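Local coordinates for cobalamin biosynthesis protein (cbiD) (Archaeoglobus fulgidus, PDB 1SR8), which probably catalyses the S-adenosylmethionine-dependent methylation of C-1 of cobalt-precorrin-5B, giving cobalt-precorrin-6A on the anaerobic route to adenosylcobalamin, at residues 15-24 with 31-39; 91-99 with 188-196. All coordinates share one frame; numbering follows the deposited sequence.

Contact 1: residues 15-24 with 31-39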
loop_
_atom_site.group_PDB
_atom_site.type_symbol
_atom_site.label_atom_id
_atom_site.label_comp_id
_atom_site.label_asym_id
_atom_site.label_seq_id
_atom_site.Cartn_x
_atom_site.Cartn_y
_atom_site.Cartn_z
ATOM N N TRP A 15 16.986 -17.705 -6.390
ATOM C CA TRP A 15 16.607 -16.454 -7.062
ATOM C C TRP A 15 17.540 -15.341 -6.617
ATOM O O TRP A 15 17.698 -14.323 -7.298
ATOM C CB TRP A 15 15.176 -16.063 -6.690
ATOM C CG TRP A 15 14.109 -16.937 -7.278
ATOM C CD1 TRP A 15 14.271 -18.155 -7.878
ATOM C CD2 TRP A 15 12.707 -16.658 -7.309
ATOM N NE1 TRP A 15 13.057 -18.649 -8.279
ATOM C CE2 TRP A 15 12.079 -17.750 -7.944
ATOM C CE3 TRP A 15 11.919 -15.588 -6.860
ATOM C CZ2 TRP A 15 10.692 -17.804 -8.143
ATOM C CZ3 TRP A 15 10.544 -15.642 -7.059
ATOM C CH2 TRP A 15 9.945 -16.743 -7.695
ATOM N N ILE A 16 18.136 -15.550 -5.448
ATOM C CA ILE A 16 19.053 -14.599 -4.854
ATOM C C ILE A 16 20.442 -14.791 -5.428
ATOM O O ILE A 16 21.170 -15.715 -5.060
ATOM C CB ILE A 16 19.118 -14.774 -3.336
ATOM C CG1 ILE A 16 17.696 -14.899 -2.778
ATOM C CG2 ILE A 16 19.846 -13.591 -2.714
ATOM C CD1 ILE A 16 17.622 -15.091 -1.280
ATOM N N LYS A 17 20.787 -13.911 -6.353
ATOM C CA LYS A 17 22.079 -13.911 -7.018
ATOM C C LYS A 17 22.379 -12.426 -7.071
ATOM O O LYS A 17 22.089 -11.751 -8.063
ATOM C CB LYS A 17 21.942 -14.496 -8.426
ATOM C CG LYS A 17 20.808 -13.886 -9.249
ATOM C CD LYS A 17 20.561 -14.647 -10.546
ATOM C CE LYS A 17 20.039 -16.067 -10.296
ATOM N NZ LYS A 17 21.029 -16.967 -9.638
ATOM N N ASP A 18 22.949 -11.913 -5.987
ATOM C CA ASP A 18 23.215 -10.485 -5.903
ATOM C C ASP A 18 23.544 -10.276 -4.434
ATOM O O ASP A 18 22.859 -10.833 -3.565
ATOM C CB ASP A 18 21.909 -9.752 -6.229
ATOM C CG ASP A 18 22.120 -8.429 -6.929
ATOM O OD1 ASP A 18 22.594 -8.444 -8.094
ATOM O OD2 ASP A 18 21.787 -7.377 -6.320
ATOM N N ARG A 19 24.574 -9.498 -4.122
ATOM C CA ARG A 19 24.866 -9.254 -2.703
ATOM C C ARG A 19 23.965 -8.078 -2.263
ATOM O O ARG A 19 23.804 -7.775 -1.062
ATOM C CB ARG A 19 26.357 -8.897 -2.511
ATOM N N ASP A 20 23.364 -7.444 -3.262
ATOM C CA ASP A 20 22.498 -6.301 -3.066
ATOM C C ASP A 20 21.034 -6.742 -2.906
ATOM O O ASP A 20 20.187 -5.964 -2.459
ATOM C CB ASP A 20 22.663 -5.382 -4.280
ATOM C CG ASP A 20 22.066 -4.019 -4.072
ATOM O OD1 ASP A 20 22.366 -3.395 -3.032
ATOM O OD2 ASP A 20 21.308 -3.567 -4.956
ATOM N N ALA A 21 20.755 -7.997 -3.261
ATOM C CA ALA A 21 19.409 -8.571 -3.200
ATOM C C ALA A 21 18.677 -8.422 -1.866
ATOM O O ALA A 21 17.463 -8.233 -1.838
ATOM C CB ALA A 21 19.462 -10.039 -3.589
ATOM N N GLU A 22 19.401 -8.518 -0.759
ATOM C CA GLU A 22 18.755 -8.387 0.536
ATOM C C GLU A 22 18.473 -6.952 0.930
ATOM O O GLU A 22 17.502 -6.690 1.633
ATOM C CB GLU A 22 19.579 -9.017 1.648
ATOM C CG GLU A 22 18.938 -8.752 2.994
ATOM C CD GLU A 22 19.796 -9.155 4.154
ATOM O OE1 GLU A 22 19.425 -8.813 5.298
ATOM O OE2 GLU A 22 20.833 -9.812 3.929
ATOM N N LYS A 23 19.330 -6.030 0.503
ATOM C CA LYS A 23 19.154 -4.616 0.825
ATOM C C LYS A 23 17.871 -4.122 0.150
ATOM O O LYS A 23 17.084 -3.379 0.742
ATOM C CB LYS A 23 20.365 -3.809 0.335
ATOM C CG LYS A 23 20.563 -2.457 1.029
ATOM C CD LYS A 23 21.850 -1.757 0.546
ATOM C CE LYS A 23 22.132 -0.428 1.286
ATOM N NZ LYS A 23 22.458 -0.557 2.756
ATOM N N LYS A 24 17.663 -4.556 -1.089
ATOM C CA LYS A 24 16.484 -4.175 -1.849
ATOM C C LYS A 24 15.230 -4.806 -1.245
ATOM O O LYS A 24 14.225 -4.128 -1.038
ATOM C CB LYS A 24 16.650 -4.607 -3.305
ATOM C CG LYS A 24 17.959 -4.118 -3.916
ATOM C CD LYS A 24 18.182 -4.669 -5.317
ATOM C CE LYS A 24 17.636 -3.741 -6.397
ATOM N NZ LYS A 24 18.490 -2.525 -6.603
ATOM N N ILE A 31 10.463 -6.639 -4.881
ATOM C CA ILE A 31 9.970 -8.008 -4.834
ATOM C C ILE A 31 10.882 -8.762 -5.806
ATOM O O ILE A 31 10.830 -8.565 -7.021
ATOM C CB ILE A 31 8.521 -8.150 -5.344
ATOM C CG1 ILE A 31 7.547 -7.443 -4.406
ATOM C CG2 ILE A 31 8.163 -9.622 -5.441
ATOM C CD1 ILE A 31 6.099 -7.579 -4.827
ATOM N N LEU A 32 11.733 -9.612 -5.260
ATOM C CA LEU A 32 12.657 -10.384 -6.068
ATOM C C LEU A 32 11.900 -11.425 -6.882
ATOM O O LEU A 32 10.980 -12.068 -6.377
ATOM C CB LEU A 32 13.675 -11.051 -5.145
ATOM C CG LEU A 32 14.629 -12.120 -5.659
ATOM C CD1 LEU A 32 15.550 -11.553 -6.725
ATOM C CD2 LEU A 32 15.433 -12.634 -4.481
ATOM N N THR A 33 12.267 -11.565 -8.152
ATOM C CA THR A 33 11.639 -12.556 -9.017
ATOM C C THR A 33 12.688 -13.548 -9.511
ATOM O O THR A 33 13.882 -13.435 -9.199
ATOM C CB THR A 33 10.956 -11.927 -10.254
ATOM O OG1 THR A 33 11.950 -11.489 -11.186
ATOM C CG2 THR A 33 10.095 -10.750 -9.842
ATOM N N GLU A 34 12.222 -14.523 -10.282
ATOM C CA GLU A 34 13.073 -15.567 -10.842
ATOM C C GLU A 34 14.217 -14.941 -11.651
ATOM O O GLU A 34 15.362 -15.394 -11.589
ATOM C CB GLU A 34 12.218 -16.476 -11.731
ATOM C CG GLU A 34 12.690 -17.911 -11.836
ATOM C CD GLU A 34 11.622 -18.826 -12.418
ATOM O OE1 GLU A 34 11.133 -18.540 -13.529
ATOM O OE2 GLU A 34 11.270 -19.830 -11.764
ATOM N N ASP A 35 13.896 -13.884 -12.393
ATOM C CA ASP A 35 14.884 -13.195 -13.216
ATOM C C ASP A 35 14.798 -11.671 -13.096
ATOM O O ASP A 35 14.402 -10.987 -14.042
ATOM C CB ASP A 35 14.720 -13.615 -14.689
ATOM C CG ASP A 35 13.335 -13.297 -15.243
ATOM O OD1 ASP A 35 13.048 -13.699 -16.392
ATOM O OD2 ASP A 35 12.534 -12.645 -14.535
ATOM N N GLY A 36 15.171 -11.141 -11.937
ATOM C CA GLY A 36 15.126 -9.700 -11.749
ATOM C C GLY A 36 14.363 -9.258 -10.519
ATOM O O GLY A 36 14.233 -10.016 -9.560
ATOM N N TYR A 37 13.854 -8.028 -10.556
ATOM C CA TYR A 37 13.099 -7.448 -9.445
ATOM C C TYR A 37 11.822 -6.759 -9.929
ATOM O O TYR A 37 11.729 -6.341 -11.083
ATOM C CB TYR A 37 13.946 -6.391 -8.716
ATOM C CG TYR A 37 15.180 -6.915 -8.008
ATOM C CD1 TYR A 37 15.096 -7.463 -6.724
ATOM C CD2 TYR A 37 16.436 -6.873 -8.627
ATOM C CE1 TYR A 37 16.237 -7.963 -6.067
ATOM C CE2 TYR A 37 17.586 -7.372 -7.980
ATOM C CZ TYR A 37 17.478 -7.916 -6.703
ATOM O OH TYR A 37 18.599 -8.417 -6.071
ATOM N N LEU A 38 10.832 -6.670 -9.045
ATOM C CA LEU A 38 9.595 -5.952 -9.337
ATOM C C LEU A 38 9.653 -4.815 -8.321
ATOM O O LEU A 38 10.046 -5.023 -7.170
ATOM C CB LEU A 38 8.349 -6.811 -9.098
ATOM C CG LEU A 38 7.834 -7.641 -10.277
ATOM C CD1 LEU A 38 6.665 -8.511 -9.834
ATOM C CD2 LEU A 38 7.399 -6.719 -11.393
ATOM N N ARG A 39 9.292 -3.612 -8.752
ATOM C CA ARG A 39 9.336 -2.441 -7.880
ATOM C C ARG A 39 7.990 -2.126 -7.211
ATOM O O ARG A 39 6.961 -2.025 -7.877
ATOM C CB ARG A 39 9.820 -1.217 -8.688
ATOM C CG ARG A 39 11.228 -1.356 -9.293
ATOM C CD ARG A 39 11.405 -0.518 -10.573
ATOM N NE ARG A 39 12.120 0.750 -10.371
ATOM C CZ ARG A 39 13.446 0.881 -10.240
ATOM N NH1 ARG A 39 14.244 -0.183 -10.287
ATOM N NH2 ARG A 39 13.984 2.087 -10.066
#
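The beta hairpin of strands 30-33 and 36-42 lays its turn across the indole of Trp-15, while Tyr-37 on its second strand meets helix 21-26. Glu-34 CA stands over the Trp-15 five-membered ring, 3.7 Å from its centroid in a CH-pi contact, and Glu-34 CG runs on past NE1. The broad indole suits a place where backbone atoms of Thr-33 and Glu-34 lie against it, and Trp-15 CE3 comes within 3.4 Å of Thr-33 C. With CG anti to the carbonyl carbon (chi1 -71°), the ring is directed at the turn, and Thr-200 of helix 195-204 also touches it. A serine in place of Trp-15 would probably leave Thr-33 and Glu-34 without their aromatic support and open a gap beside Thr-200. The Glu-34 carboxylate pairs with Lys-203 of that helix. Leu-32, branched and apolar, sets CD2 3.6 Å from Ile-16 CG1. At the far end the Lys-24 chain crosses the Tyr-37 ring, CD lying over one face 3.9 Å from the centroid; bends at chi3 and chi4 carry NZ to a salt bridge with Asp-20 OD2 whose hydrogen bond is weak. Ala-21 is small enough to admit the phenol oxygen, and Tyr-37 OH gives a weak hydrogen bond to Asp-18 OD2 at 3.4 Å.

Contact 2: residues 91-99 with 188-196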
loop_
_atom_site.group_PDB
_atom_site.type_symbol
_atom_site.label_atom_id
_atom_site.label_comp_id
_atom_site.label_asym_id
_atom_site.label_seq_id
_atom_site.Cartn_x
_atom_site.Cartn_y
_atom_site.Cartn_z
ATOM N N LYS A 91 3.699 10.744 -6.023
ATOM C CA LYS A 91 3.526 9.341 -5.685
ATOM C C LYS A 91 3.975 8.474 -6.857
ATOM O O LYS A 91 3.743 8.821 -8.022
ATOM C CB LYS A 91 2.060 9.024 -5.405
ATOM C CG LYS A 91 1.769 7.541 -5.550
ATOM C CD LYS A 91 0.330 7.180 -5.321
ATOM C CE LYS A 91 0.135 5.707 -5.649
ATOM N NZ LYS A 91 -1.263 5.250 -5.471
ATOM N N PHE A 92 4.622 7.353 -6.555
ATOM C CA PHE A 92 5.025 6.426 -7.607
ATOM C C PHE A 92 4.441 5.068 -7.276
ATOM O O PHE A 92 4.393 4.674 -6.110
ATOM C CB PHE A 92 6.552 6.366 -7.758
ATOM C CG PHE A 92 7.290 5.878 -6.544
ATOM C CD1 PHE A 92 7.422 4.517 -6.291
ATOM C CD2 PHE A 92 7.917 6.785 -5.689
ATOM C CE1 PHE A 92 8.173 4.057 -5.208
ATOM C CE2 PHE A 92 8.671 6.341 -4.603
ATOM C CZ PHE A 92 8.802 4.968 -4.359
ATOM N N SER A 93 3.972 4.362 -8.299
ATOM C CA SER A 93 3.355 3.055 -8.103
ATOM C C SER A 93 4.229 1.844 -8.461
ATOM O O SER A 93 3.732 0.728 -8.540
ATOM C CB SER A 93 2.044 2.996 -8.890
ATOM O OG SER A 93 1.194 4.082 -8.536
ATOM N N GLY A 94 5.525 2.054 -8.658
ATOM C CA GLY A 94 6.393 0.943 -9.001
ATOM C C GLY A 94 5.941 0.261 -10.279
ATOM O O GLY A 94 5.537 0.929 -11.229
ATOM N N ASP A 95 5.985 -1.067 -10.315
ATOM C CA ASP A 95 5.584 -1.783 -11.519
ATOM C C ASP A 95 4.111 -2.162 -11.611
ATOM O O ASP A 95 3.739 -3.080 -12.342
ATOM C CB ASP A 95 6.460 -3.022 -11.700
ATOM C CG ASP A 95 7.878 -2.665 -12.084
ATOM O OD1 ASP A 95 8.048 -1.964 -13.104
ATOM O OD2 ASP A 95 8.824 -3.072 -11.378
ATOM N N HIS A 96 3.267 -1.451 -10.878
ATOM C CA HIS A 96 1.837 -1.716 -10.929
ATOM C C HIS A 96 1.408 -1.460 -12.375
ATOM O O HIS A 96 1.584 -0.356 -12.881
ATOM C CB HIS A 96 1.112 -0.765 -9.981
ATOM C CG HIS A 96 -0.330 -1.095 -9.776
ATOM N ND1 HIS A 96 -1.252 -1.067 -10.797
ATOM C CD2 HIS A 96 -1.011 -1.452 -8.662
ATOM C CE1 HIS A 96 -2.442 -1.393 -10.322
ATOM N NE2 HIS A 96 -2.322 -1.631 -9.028
ATOM N N GLU A 97 0.854 -2.468 -13.043
ATOM C CA GLU A 97 0.446 -2.311 -14.436
ATOM C C GLU A 97 -0.376 -1.054 -14.677
ATOM O O GLU A 97 -0.406 -0.544 -15.793
ATOM C CB GLU A 97 -0.332 -3.530 -14.919
ATOM C CG GLU A 97 -1.730 -3.628 -14.369
ATOM C CD GLU A 97 -2.410 -4.911 -14.785
ATOM O OE1 GLU A 97 -2.470 -5.185 -16.006
ATOM O OE2 GLU A 97 -2.881 -5.645 -13.886
ATOM N N PHE A 98 -1.066 -0.569 -13.650
ATOM C CA PHE A 98 -1.846 0.663 -13.773
ATOM C C PHE A 98 -2.570 1.142 -12.518
ATOM O O PHE A 98 -3.617 0.622 -12.145
ATOM C CB PHE A 98 -2.872 0.584 -14.892
ATOM C CG PHE A 98 -3.663 1.850 -15.039
ATOM C CD1 PHE A 98 -3.022 3.043 -15.377
ATOM C CD2 PHE A 98 -5.028 1.877 -14.756
ATOM C CE1 PHE A 98 -3.727 4.247 -15.422
ATOM C CE2 PHE A 98 -5.746 3.073 -14.796
ATOM C CZ PHE A 98 -5.094 4.262 -15.129
ATOM N N ASP A 99 -2.005 2.167 -11.895
ATOM C CA ASP A 99 -2.555 2.769 -10.691
ATOM C C ASP A 99 -2.983 4.182 -11.102
ATOM O O ASP A 99 -2.144 5.017 -11.420
ATOM C CB ASP A 99 -1.455 2.827 -9.636
ATOM C CG ASP A 99 -1.924 3.409 -8.330
ATOM O OD1 ASP A 99 -2.985 4.059 -8.295
ATOM O OD2 ASP A 99 -1.211 3.226 -7.330
ATOM N N GLY A 188 1.563 0.873 3.565
ATOM C CA GLY A 188 2.381 2.029 3.250
ATOM C C GLY A 188 2.979 1.855 1.860
ATOM O O GLY A 188 3.510 2.794 1.273
ATOM N N PHE A 189 2.876 0.645 1.320
ATOM C CA PHE A 189 3.438 0.341 0.006
ATOM C C PHE A 189 2.360 -0.036 -0.994
ATOM O O PHE A 189 1.272 -0.482 -0.611
ATOM C CB PHE A 189 4.432 -0.823 0.115
ATOM C CG PHE A 189 5.617 -0.536 0.998
ATOM C CD1 PHE A 189 6.842 -0.183 0.446
ATOM C CD2 PHE A 189 5.508 -0.622 2.381
ATOM C CE1 PHE A 189 7.946 0.078 1.261
ATOM C CE2 PHE A 189 6.601 -0.363 3.205
ATOM C CZ PHE A 189 7.824 -0.013 2.644
ATOM N N VAL A 190 2.669 0.152 -2.276
ATOM C CA VAL A 190 1.753 -0.195 -3.354
ATOM C C VAL A 190 2.237 -1.511 -3.969
ATOM O O VAL A 190 3.364 -1.595 -4.450
ATOM C CB VAL A 190 1.721 0.907 -4.444
ATOM C CG1 VAL A 190 0.966 0.420 -5.669
ATOM C CG2 VAL A 190 1.046 2.148 -3.904
ATOM N N GLU A 191 1.398 -2.541 -3.920
ATOM C CA GLU A 191 1.742 -3.840 -4.485
ATOM C C GLU A 191 1.697 -3.676 -6.010
ATOM O O GLU A 191 0.669 -3.264 -6.556
ATOM C CB GLU A 191 0.726 -4.892 -4.024
ATOM C CG GLU A 191 1.084 -6.323 -4.407
ATOM C CD GLU A 191 2.250 -6.898 -3.605
ATOM O OE1 GLU A 191 2.953 -6.137 -2.907
ATOM O OE2 GLU A 191 2.471 -8.127 -3.681
ATOM N N PRO A 192 2.807 -4.001 -6.716
ATOM C CA PRO A 192 2.923 -3.884 -8.180
ATOM C C PRO A 192 2.160 -4.916 -9.001
ATOM O O PRO A 192 2.751 -5.739 -9.707
ATOM C CB PRO A 192 4.422 -3.963 -8.408
ATOM C CG PRO A 192 4.832 -4.959 -7.377
ATOM C CD PRO A 192 4.057 -4.535 -6.143
ATOM N N TRP A 193 0.838 -4.838 -8.936
ATOM C CA TRP A 193 -0.010 -5.764 -9.659
ATOM C C TRP A 193 0.116 -5.740 -11.174
ATOM O O TRP A 193 -0.188 -4.745 -11.825
ATOM C CB TRP A 193 -1.466 -5.546 -9.252
ATOM C CG TRP A 193 -1.738 -6.089 -7.880
ATOM C CD1 TRP A 193 -2.241 -5.408 -6.805
ATOM C CD2 TRP A 193 -1.500 -7.433 -7.433
ATOM N NE1 TRP A 193 -2.331 -6.246 -5.717
ATOM C CE2 TRP A 193 -1.883 -7.495 -6.073
ATOM C CE3 TRP A 193 -1.000 -8.594 -8.050
ATOM C CZ2 TRP A 193 -1.780 -8.674 -5.318
ATOM C CZ3 TRP A 193 -0.897 -9.768 -7.298
ATOM C CH2 TRP A 193 -1.286 -9.796 -5.947
ATOM N N CYS A 194 0.574 -6.872 -11.705
ATOM C CA CYS A 194 0.755 -7.119 -13.134
ATOM C C CYS A 194 0.840 -8.646 -13.283
ATOM O O CYS A 194 0.785 -9.370 -12.286
ATOM C CB CYS A 194 2.038 -6.453 -13.637
ATOM S SG CYS A 194 3.534 -6.833 -12.692
ATOM N N LYS A 195 0.967 -9.145 -14.507
ATOM C CA LYS A 195 1.041 -10.588 -14.710
ATOM C C LYS A 195 2.299 -11.165 -14.086
ATOM O O LYS A 195 2.257 -12.210 -13.440
ATOM C CB LYS A 195 1.011 -10.923 -16.201
ATOM C CG LYS A 195 -0.175 -10.319 -16.933
ATOM C CD LYS A 195 -0.124 -10.624 -18.425
ATOM C CE LYS A 195 -0.754 -9.493 -19.232
ATOM N NZ LYS A 195 0.004 -8.212 -19.050
ATOM N N LYS A 196 3.420 -10.481 -14.282
ATOM C CA LYS A 196 4.690 -10.932 -13.736
ATOM C C LYS A 196 4.589 -11.166 -12.228
ATOM O O LYS A 196 5.088 -12.171 -11.719
ATOM C CB LYS A 196 5.779 -9.905 -14.033
ATOM C CG LYS A 196 7.138 -10.199 -13.387
ATOM C CD LYS A 196 7.815 -11.429 -13.990
ATOM C CE LYS A 196 9.242 -11.607 -13.461
ATOM N NZ LYS A 196 9.926 -12.765 -14.125
HETATM O O HOH W 1 0.277 -6.996 -16.602
#
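His-96 and Pro-192 pass so closely that their CA atoms are 3.7 Å apart, two turns meeting backbone to backbone. Pro-192, centre of an inverse gamma turn, offers a compact ring whose CB rests on the Asp-95 to His-96 peptide. Opposite it, residues 93 to 96 form a type II' turn, where Gly-94 readily adopts the positive phi needed at its second position. The one hydrogen bond between the segments follows at once: Glu-97 N gives to Trp-193 O at 2.8 Å, fairly straight (158°) but from above the carbonyl plane. The imidazole of His-96, turned with CG opposite the backbone N (chi1 -170°), is held between Asp-99 CB over one face and Trp-193 O over the other. Trp-193 CB adds a CH-pi contact 4.2 Å from the imidazole centroid. Phe-98 N meets His-96 ND1 in the ring plane at 2.9 Å, a bond that should fix the ring's rotation. Val-190 packs next to this site, CG1 facing Asp-99 OD2 at 3.9 Å and CG2 near Lys-91 CE. The same OD2 takes a salt bridge from Lys-91 NZ at 2.7 Å and a hydrogen bond from Ser-93 OG at 2.8 Å, both from one face of the carboxylate, while Asp-99 OD1 takes the N-H of Thr-101. Beyond Trp-193, a water accepts from Lys-195 N and NZ and donates weakly to Glu-97 OE1. The type II' beta turn in the 86-90 to 105-111 connection thus packs against the inverse gamma turn leading to Cys-194, N-cap of helix 195-204.

In the fold
Contact 1 lies toward the periphery, its centre about 20 Å from the centre of the chain, whereas that of contact 2 is about 9 Å from it; both are only partly buried. They share one small antiparallel sheet, in which strand 36-42 lies between 30-33 and 189-190, and their centres are about 17 Å apart. Two polar links tie them: Asp-35 OD2 to Lys-196 NZ, a 2.6 Å salt bridge, and Arg-39 N to Asp-95 OD2, a probable hydrogen bond of 2.7 Å. Contact 1, local in sequence, relies on two aromatic faces, one met by turn backbone and the other by a lysine chain; contact 2, joining distant parts of the chain, relies more on backbone packing and one backbone hydrogen bond, beside a polar cluster within 91-99.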